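Local coordinates for insecticidal crystal protein Cry7Cal (Bacillus thuringiensis, PDB 5ZI1) that probably acts as an insecticidal pore-forming toxin that recognises receptors in the insect gut, here as the three-domain toxin portion of a longer delta endotoxin, at residues 298-303 against 344-349; 316-321 against 433-438. All coordinates share one frame; numbering follows the deposited sequence.

Contact 1 of 2, residues 298-303 against 344-349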
ATOM      1  N   LYS A 298      -6.042  -5.409 -20.448  1.00 49.99           N
ATOM      2  CA  LYS A 298      -7.074  -6.229 -21.088  1.00 53.03           C
ATOM      3  C   LYS A 298      -7.484  -7.365 -20.161  1.00 47.26           C
ATOM      4  O   LYS A 298      -6.674  -7.858 -19.382  1.00 49.44           O
ATOM      5  CB  LYS A 298      -6.585  -6.802 -22.427  1.00 55.22           C
ATOM      6  CG  LYS A 298      -7.092  -6.073 -23.666  1.00 64.94           C
ATOM      7  CD  LYS A 298      -6.153  -6.251 -24.862  1.00 69.05           C
ATOM      8  CE  LYS A 298      -5.906  -7.721 -25.209  1.00 73.22           C
ATOM      9  NZ  LYS A 298      -4.627  -7.888 -25.986  1.00 77.47           N
ATOM     10  N   ILE A 299      -8.748  -7.780 -20.260  1.00 52.37           N
ATOM     11  CA  ILE A 299      -9.229  -9.007 -19.631  1.00 45.44           C
ATOM     12  C   ILE A 299     -10.086  -9.757 -20.636  1.00 55.31           C
ATOM     13  O   ILE A 299     -11.020  -9.186 -21.212  1.00 55.63           O
ATOM     14  CB  ILE A 299     -10.070  -8.756 -18.368  1.00 45.56           C
ATOM     15  CG1 ILE A 299      -9.378  -7.844 -17.375  1.00 48.41           C
ATOM     16  CG2 ILE A 299     -10.421 -10.086 -17.712  1.00 48.89           C
ATOM     17  CD1 ILE A 299     -10.301  -7.397 -16.272  1.00 43.56           C
ATOM     18  N   ASN A 300      -9.811 -11.040 -20.817  1.00 52.68           N
ATOM     19  CA  ASN A 300     -10.677 -11.883 -21.616  1.00 51.70           C
ATOM     20  C   ASN A 300     -11.304 -12.958 -20.733  1.00 52.64           C
ATOM     21  O   ASN A 300     -10.629 -13.542 -19.879  1.00 53.42           O
ATOM     22  CB  ASN A 300      -9.925 -12.533 -22.774  1.00 50.21           C
ATOM     23  CG  ASN A 300     -10.834 -13.484 -23.583  1.00 62.48           C
ATOM     24  OD1 ASN A 300     -10.628 -14.705 -23.612  1.00 60.83           O
ATOM     25  ND2 ASN A 300     -11.869 -12.918 -24.202  1.00 53.27           N
ATOM     26  N   VAL A 301     -12.590 -13.224 -20.937  1.00 48.61           N
ATOM     27  CA  VAL A 301     -13.276 -14.312 -20.253  1.00 49.46           C
ATOM     28  C   VAL A 301     -13.837 -15.263 -21.302  1.00 52.85           C
ATOM     29  O   VAL A 301     -14.393 -14.824 -22.312  1.00 57.19           O
ATOM     30  CB  VAL A 301     -14.388 -13.786 -19.324  1.00 48.27           C
ATOM     31  CG1 VAL A 301     -15.308 -14.920 -18.862  1.00 47.03           C
ATOM     32  CG2 VAL A 301     -13.785 -13.086 -18.139  1.00 45.57           C
ATOM     33  N   ARG A 302     -13.654 -16.563 -21.076  1.00 53.17           N
ATOM     34  CA  ARG A 302     -14.304 -17.609 -21.854  1.00 47.23           C
ATOM     35  C   ARG A 302     -15.242 -18.381 -20.942  1.00 52.78           C
ATOM     36  O   ARG A 302     -14.861 -18.754 -19.822  1.00 49.56           O
ATOM     37  CB  ARG A 302     -13.307 -18.585 -22.475  1.00 46.50           C
ATOM     38  CG  ARG A 302     -12.363 -17.969 -23.456  1.00 55.68           C
ATOM     39  CD  ARG A 302     -13.075 -17.254 -24.557  1.00 59.82           C
ATOM     40  NE  ARG A 302     -12.398 -17.506 -25.823  1.00 68.05           N
ATOM     41  CZ  ARG A 302     -11.691 -16.600 -26.491  1.00 74.62           C
ATOM     42  NH1 ARG A 302     -11.583 -15.358 -26.031  1.00 70.65           N
ATOM     43  NH2 ARG A 302     -11.098 -16.938 -27.633  1.00 79.74           N
ATOM     44  N   ALA A 303     -16.454 -18.652 -21.435  1.00 46.98           N
ATOM     45  CA  ALA A 303     -17.464 -19.277 -20.606  1.00 46.83           C
ATOM     46  C   ALA A 303     -18.304 -20.224 -21.449  1.00 53.24           C
ATOM     47  O   ALA A 303     -18.358 -20.122 -22.680  1.00 51.95           O
ATOM     48  CB  ALA A 303     -18.340 -18.227 -19.923  1.00 48.96           C
ATOM     49  N   SER A 344     -17.560 -15.428 -24.856  1.00 59.36           N
ATOM     50  CA  SER A 344     -16.308 -14.696 -24.783  1.00 55.74           C
ATOM     51  C   SER A 344     -16.609 -13.222 -24.598  1.00 54.98           C
ATOM     52  O   SER A 344     -17.511 -12.688 -25.237  1.00 54.67           O
ATOM     53  CB  SER A 344     -15.473 -14.907 -26.047  1.00 59.08           C
ATOM     54  OG  SER A 344     -14.323 -14.078 -26.038  1.00 65.45           O
ATOM     55  N   HIS A 345     -15.856 -12.571 -23.717  1.00 54.16           N
ATOM     56  CA  HIS A 345     -15.916 -11.121 -23.624  1.00 51.82           C
ATOM     57  C   HIS A 345     -14.520 -10.586 -23.363  1.00 55.03           C
ATOM     58  O   HIS A 345     -13.750 -11.163 -22.590  1.00 54.12           O
ATOM     59  CB  HIS A 345     -16.875 -10.646 -22.531  1.00 44.47           C
ATOM     60  CG  HIS A 345     -17.191  -9.183 -22.612  1.00 54.00           C
ATOM     61  ND1 HIS A 345     -16.349  -8.205 -22.111  1.00 59.95           N
ATOM     62  CD2 HIS A 345     -18.247  -8.531 -23.160  1.00 53.42           C
ATOM     63  CE1 HIS A 345     -16.888  -7.015 -22.331  1.00 62.22           C
ATOM     64  NE2 HIS A 345     -18.041  -7.187 -22.967  1.00 55.14           N
ATOM     65  N   THR A 346     -14.192  -9.489 -24.024  1.00 57.18           N
ATOM     66  CA  THR A 346     -12.903  -8.839 -23.839  1.00 53.99           C
ATOM     67  C   THR A 346     -13.161  -7.426 -23.343  1.00 54.72           C
ATOM     68  O   THR A 346     -13.849  -6.645 -24.008  1.00 50.65           O
ATOM     69  CB  THR A 346     -12.086  -8.843 -25.131  1.00 51.73           C
ATOM     70  OG1 THR A 346     -11.844 -10.194 -25.540  1.00 53.61           O
ATOM     71  CG2 THR A 346     -10.742  -8.165 -24.913  1.00 54.16           C
ATOM     72  N   PHE A 347     -12.647  -7.117 -22.156  1.00 54.80           N
ATOM     73  CA  PHE A 347     -12.609  -5.745 -21.676  1.00 54.30           C
ATOM     74  C   PHE A 347     -11.299  -5.111 -22.139  1.00 53.45           C
ATOM     75  O   PHE A 347     -10.224  -5.674 -21.913  1.00 56.18           O
ATOM     76  CB  PHE A 347     -12.695  -5.688 -20.153  1.00 50.48           C
ATOM     77  CG  PHE A 347     -13.900  -6.384 -19.532  1.00 46.99           C
ATOM     78  CD1 PHE A 347     -13.863  -7.734 -19.221  1.00 48.65           C
ATOM     79  CD2 PHE A 347     -15.018  -5.655 -19.155  1.00 43.73           C
ATOM     80  CE1 PHE A 347     -14.952  -8.360 -18.590  1.00 46.17           C
ATOM     81  CE2 PHE A 347     -16.100  -6.265 -18.518  1.00 49.64           C
ATOM     82  CZ  PHE A 347     -16.064  -7.621 -18.228  1.00 42.96           C
ATOM     83  N   ASP A 348     -11.380  -3.945 -22.784  1.00 53.98           N
ATOM     84  CA  ASP A 348     -10.191  -3.200 -23.200  1.00 57.30           C
ATOM     85  C   ASP A 348      -9.976  -2.077 -22.196  1.00 55.96           C
ATOM     86  O   ASP A 348     -10.742  -1.108 -22.164  1.00 59.00           O
ATOM     87  CB  ASP A 348     -10.348  -2.661 -24.618  1.00 52.29           C
ATOM     88  CG  ASP A 348     -10.571  -3.772 -25.640  1.00 68.26           C
ATOM     89  OD1 ASP A 348     -11.714  -3.878 -26.169  1.00 69.46           O
ATOM     90  OD2 ASP A 348      -9.606  -4.520 -25.935  1.00 66.05           O
ATOM     91  N   LEU A 349      -8.944  -2.215 -21.364  1.00 52.15           N
ATOM     92  CA  LEU A 349      -8.782  -1.347 -20.202  1.00 55.82           C
ATOM     93  C   LEU A 349      -7.581  -0.404 -20.266  1.00 55.96           C
ATOM     94  O   LEU A 349      -7.461   0.456 -19.382  1.00 53.01           O
ATOM     95  CB  LEU A 349      -8.697  -2.188 -18.928  1.00 51.66           C
ATOM     96  CG  LEU A 349      -9.818  -3.216 -18.798  1.00 51.41           C
ATOM     97  CD1 LEU A 349      -9.679  -3.892 -17.468  1.00 49.49           C
ATOM     98  CD2 LEU A 349     -11.193  -2.578 -18.937  1.00 52.92           C
TER

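Contact 2 of 2, residues 316-321 against 433-438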
ATOM      1  N   THR A 316     -14.835 -20.966 -18.410  1.00 48.64           N
ATOM      2  CA  THR A 316     -13.895 -22.046 -18.685  1.00 46.46           C
ATOM      3  C   THR A 316     -12.446 -21.597 -18.504  1.00 51.30           C
ATOM      4  O   THR A 316     -11.565 -22.424 -18.230  1.00 50.73           O
ATOM      5  CB  THR A 316     -14.097 -22.551 -20.112  1.00 43.43           C
ATOM      6  OG1 THR A 316     -13.726 -21.517 -21.033  1.00 48.78           O
ATOM      7  CG2 THR A 316     -15.584 -22.913 -20.362  1.00 50.69           C
ATOM      8  N   GLY A 317     -12.182 -20.308 -18.683  1.00 46.82           N
ATOM      9  CA  GLY A 317     -10.839 -19.775 -18.552  1.00 53.08           C
ATOM     10  C   GLY A 317     -10.897 -18.269 -18.651  1.00 49.63           C
ATOM     11  O   GLY A 317     -11.948 -17.680 -18.915  1.00 47.29           O
ATOM     12  N   HIS A 318      -9.746 -17.643 -18.431  1.00 50.22           N
ATOM     13  CA  HIS A 318      -9.652 -16.204 -18.616  1.00 46.98           C
ATOM     14  C   HIS A 318      -8.187 -15.823 -18.741  1.00 51.27           C
ATOM     15  O   HIS A 318      -7.284 -16.610 -18.443  1.00 53.50           O
ATOM     16  CB  HIS A 318     -10.331 -15.435 -17.480  1.00 44.17           C
ATOM     17  CG  HIS A 318      -9.532 -15.384 -16.214  1.00 48.34           C
ATOM     18  ND1 HIS A 318      -9.524 -16.415 -15.298  1.00 42.02           N
ATOM     19  CD2 HIS A 318      -8.729 -14.418 -15.707  1.00 44.86           C
ATOM     20  CE1 HIS A 318      -8.749 -16.080 -14.280  1.00 52.79           C
ATOM     21  NE2 HIS A 318      -8.259 -14.874 -14.502  1.00 48.09           N
ATOM     22  N   SER A 319      -7.967 -14.599 -19.198  1.00 49.66           N
ATOM     23  CA  SER A 319      -6.647 -14.121 -19.550  1.00 48.38           C
ATOM     24  C   SER A 319      -6.511 -12.694 -19.071  1.00 48.62           C
ATOM     25  O   SER A 319      -7.497 -11.970 -18.942  1.00 49.20           O
ATOM     26  CB  SER A 319      -6.392 -14.191 -21.055  1.00 49.76           C
ATOM     27  OG  SER A 319      -5.995 -15.502 -21.412  1.00 58.17           O
ATOM     28  N   VAL A 320      -5.274 -12.295 -18.816  1.00 47.86           N
ATOM     29  CA  VAL A 320      -5.000 -10.977 -18.277  1.00 47.09           C
ATOM     30  C   VAL A 320      -3.782 -10.433 -18.996  1.00 49.87           C
ATOM     31  O   VAL A 320      -2.782 -11.141 -19.159  1.00 53.00           O
ATOM     32  CB  VAL A 320      -4.781 -11.042 -16.755  1.00 44.29           C
ATOM     33  CG1 VAL A 320      -3.948  -9.889 -16.284  1.00 46.93           C
ATOM     34  CG2 VAL A 320      -6.122 -11.047 -16.055  1.00 47.93           C
ATOM     35  N   VAL A 321      -3.872  -9.189 -19.450  1.00 46.78           N
ATOM     36  CA  VAL A 321      -2.793  -8.539 -20.169  1.00 45.69           C
ATOM     37  C   VAL A 321      -2.412  -7.289 -19.398  1.00 46.45           C
ATOM     38  O   VAL A 321      -3.285  -6.527 -18.964  1.00 45.79           O
ATOM     39  CB  VAL A 321      -3.184  -8.200 -21.620  1.00 50.52           C
ATOM     40  CG1 VAL A 321      -2.009  -7.523 -22.321  1.00 52.58           C
ATOM     41  CG2 VAL A 321      -3.586  -9.459 -22.358  1.00 46.17           C
ATOM     42  N   SER A 433      -6.298  -4.149 -11.106  1.00 40.71           N
ATOM     43  CA  SER A 433      -5.015  -4.491 -11.685  1.00 41.07           C
ATOM     44  C   SER A 433      -4.881  -5.942 -12.090  1.00 42.20           C
ATOM     45  O   SER A 433      -4.010  -6.246 -12.915  1.00 46.42           O
ATOM     46  CB  SER A 433      -3.866  -4.126 -10.717  1.00 41.47           C
ATOM     47  OG  SER A 433      -4.051  -4.685  -9.414  1.00 45.04           O
ATOM     48  N   TYR A 434      -5.706  -6.846 -11.580  1.00 36.78           N
ATOM     49  CA  TYR A 434      -5.443  -8.249 -11.854  1.00 41.29           C
ATOM     50  C   TYR A 434      -6.740  -9.030 -11.721  1.00 40.60           C
ATOM     51  O   TYR A 434      -7.706  -8.565 -11.112  1.00 38.84           O
ATOM     52  CB  TYR A 434      -4.352  -8.813 -10.902  1.00 41.97           C
ATOM     53  CG  TYR A 434      -3.679 -10.034 -11.489  1.00 42.06           C
ATOM     54  CD1 TYR A 434      -2.646  -9.897 -12.409  1.00 40.58           C
ATOM     55  CD2 TYR A 434      -4.125 -11.315 -11.187  1.00 40.06           C
ATOM     56  CE1 TYR A 434      -2.055 -10.995 -13.001  1.00 41.08           C
ATOM     57  CE2 TYR A 434      -3.531 -12.433 -11.773  1.00 45.61           C
ATOM     58  CZ  TYR A 434      -2.490 -12.257 -12.679  1.00 47.94           C
ATOM     59  OH  TYR A 434      -1.881 -13.344 -13.272  1.00 53.17           O
ATOM     60  N   VAL A 435      -6.747 -10.230 -12.298  1.00 39.39           N
ATOM     61  CA  VAL A 435      -7.797 -11.217 -12.052  1.00 40.01           C
ATOM     62  C   VAL A 435      -7.120 -12.568 -11.897  1.00 43.97           C
ATOM     63  O   VAL A 435      -6.658 -13.145 -12.889  1.00 46.31           O
ATOM     64  CB  VAL A 435      -8.842 -11.297 -13.178  1.00 42.51           C
ATOM     65  CG1 VAL A 435     -10.013 -12.166 -12.706  1.00 38.26           C
ATOM     66  CG2 VAL A 435      -9.297  -9.898 -13.637  1.00 36.78           C
ATOM     67  N   SER A 436      -7.076 -13.082 -10.676  1.00 41.67           N
ATOM     68  CA  SER A 436      -6.578 -14.422 -10.444  1.00 46.92           C
ATOM     69  C   SER A 436      -7.775 -15.347 -10.233  1.00 46.24           C
ATOM     70  O   SER A 436      -8.907 -15.010 -10.585  1.00 48.23           O
ATOM     71  CB  SER A 436      -5.621 -14.423  -9.249  1.00 41.96           C
ATOM     72  OG  SER A 436      -6.299 -13.970  -8.097  1.00 44.59           O
ATOM     73  N   GLU A 437      -7.543 -16.507  -9.638  1.00 47.98           N
ATOM     74  CA  GLU A 437      -8.640 -17.403  -9.332  1.00 44.29           C
ATOM     75  C   GLU A 437      -8.290 -18.200  -8.085  1.00 49.71           C
ATOM     76  O   GLU A 437      -7.146 -18.199  -7.609  1.00 43.82           O
ATOM     77  CB  GLU A 437      -8.927 -18.341 -10.494  1.00 46.01           C
ATOM     78  CG  GLU A 437      -7.840 -19.340 -10.688  1.00 48.16           C
ATOM     79  CD  GLU A 437      -7.926 -20.064 -12.003  1.00 57.27           C
ATOM     80  OE1 GLU A 437      -7.202 -21.074 -12.163  1.00 61.38           O
ATOM     81  OE2 GLU A 437      -8.696 -19.614 -12.884  1.00 57.40           O
ATOM     82  N   ILE A 438      -9.310 -18.890  -7.580  1.00 47.95           N
ATOM     83  CA  ILE A 438      -9.197 -19.809  -6.464  1.00 43.58           C
ATOM     84  C   ILE A 438      -8.839 -21.180  -7.009  1.00 51.58           C
ATOM     85  O   ILE A 438      -9.533 -21.708  -7.887  1.00 49.76           O
ATOM     86  CB  ILE A 438     -10.512 -19.861  -5.673  1.00 42.04           C
ATOM     87  CG1 ILE A 438     -10.706 -18.578  -4.877  1.00 46.06           C
ATOM     88  CG2 ILE A 438     -10.525 -21.047  -4.744  1.00 44.28           C
ATOM     89  CD1 ILE A 438      -9.596 -18.340  -3.818  1.00 44.09           C
TER
HETATM   90  O   HOH W   1     -10.291 -19.063 -15.469  1.00 47.33           O

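Contact 1 of 2, residues 298-303 against 344-349
The Phe347 ring meets Ile299 at its edge, where Phe347 CD1 lies 4.0 Å from Ile299 CB and Ile299 O sits near the ring plane. One face of the ring carries His345 ND1 over its centre, 3.7 Å above the plane. These groups belong to an antiparallel strand pair at the border of a beta sheet in the second, beta-prism domain of the toxin. Ile299 with Phe347 and Val301 with His345 are hydrogen-bonded pairs. Their four backbone bonds are regular; Val301 N to His345 O is 2.9 Å. Ile299, Val301, His345 and Phe347 point to one face of the sheet. Ile299 and Phe347 are buried there, and Phe347 also touches Leu378 of strand 369-382. At the end of the pair, Leu349 CD1 packs on Ile299 CD1 at 3.8 Å. The other face is polar and more exposed. There the Asn300 amide reaches across to strand 343-348, with CG anti to the backbone N (chi1 177°). Its ND2 serves two hydroxyls. Thr346 OG1 accepts from Asn300 ND2 at 3.0 Å, tilted from the amide plane. Ser344 OG accepts a longer, straighter bond of 3.3 Å from Asn300 ND2, in the amide plane, with 160° at the hydrogen.

Contact 2 of 2, residues 316-321 against 433-438
His318 NE2 donates a hydrogen bond to Val435 O, 2.9 Å long and nearly straight at 169°. The oxygen lies in the imidazole plane, but the donor stands well above the carbonyl plane. The bond therefore does not follow a lone pair. Val435 CG1 packs 3.7 Å from His318 NE2. Two residues on, Val320 spreads its two methyls. Val320 CG2 meets Val435 CB at 4.0 Å, and Val320 CG1 meets Tyr434 CE1 at 3.9 Å. The side chains of Val320 and Tyr434 cross at about a right angle. His318 ND1, the other ring nitrogen, is 2.8 Å from a water that lies in the ring plane. That water donates to Glu437 OE2 at 3.1 Å and so bridges ring and carboxylate. Both ring nitrogens thus have partners, which fixes the ring's rotation. Further out, Tyr335 stacks on the His318 ring and its hydroxyl bonds to that of Tyr434. Arg285 forms a salt bridge with Glu437 OE1, which would hold the carboxylate in place for the water. No backbone-to-backbone hydrogen bond joins the two segments. The short strand segments approach to 7.5 Å and belong to different sheets, packed together in the beta-prism fold of domain II in three-domain Cry toxins.

In the fold
Both contacts lie in the beta-prism domain, and their centres are about 9 Å apart. Contact 1 joins neighbouring strands within one four-stranded sheet, at its border strand 343-348. Contact 2 joins that sheet to the three-stranded sheet holding strand 430-437. Strands 294-306 and 312-324 are adjacent, so the two contacts meet directly: Asn300 O lies 2.9 Å from Ser319 N. Contact 1 is partly buried, with a polar, more exposed face, and rests on regular backbone bonding. All touching residues of contact 2 are buried; it rests on side-chain packing, a ring-to-carbonyl hydrogen bond and one bridging water. Ile299 serves both regions, because it lies in contact 1 and also touches Val435 of contact 2.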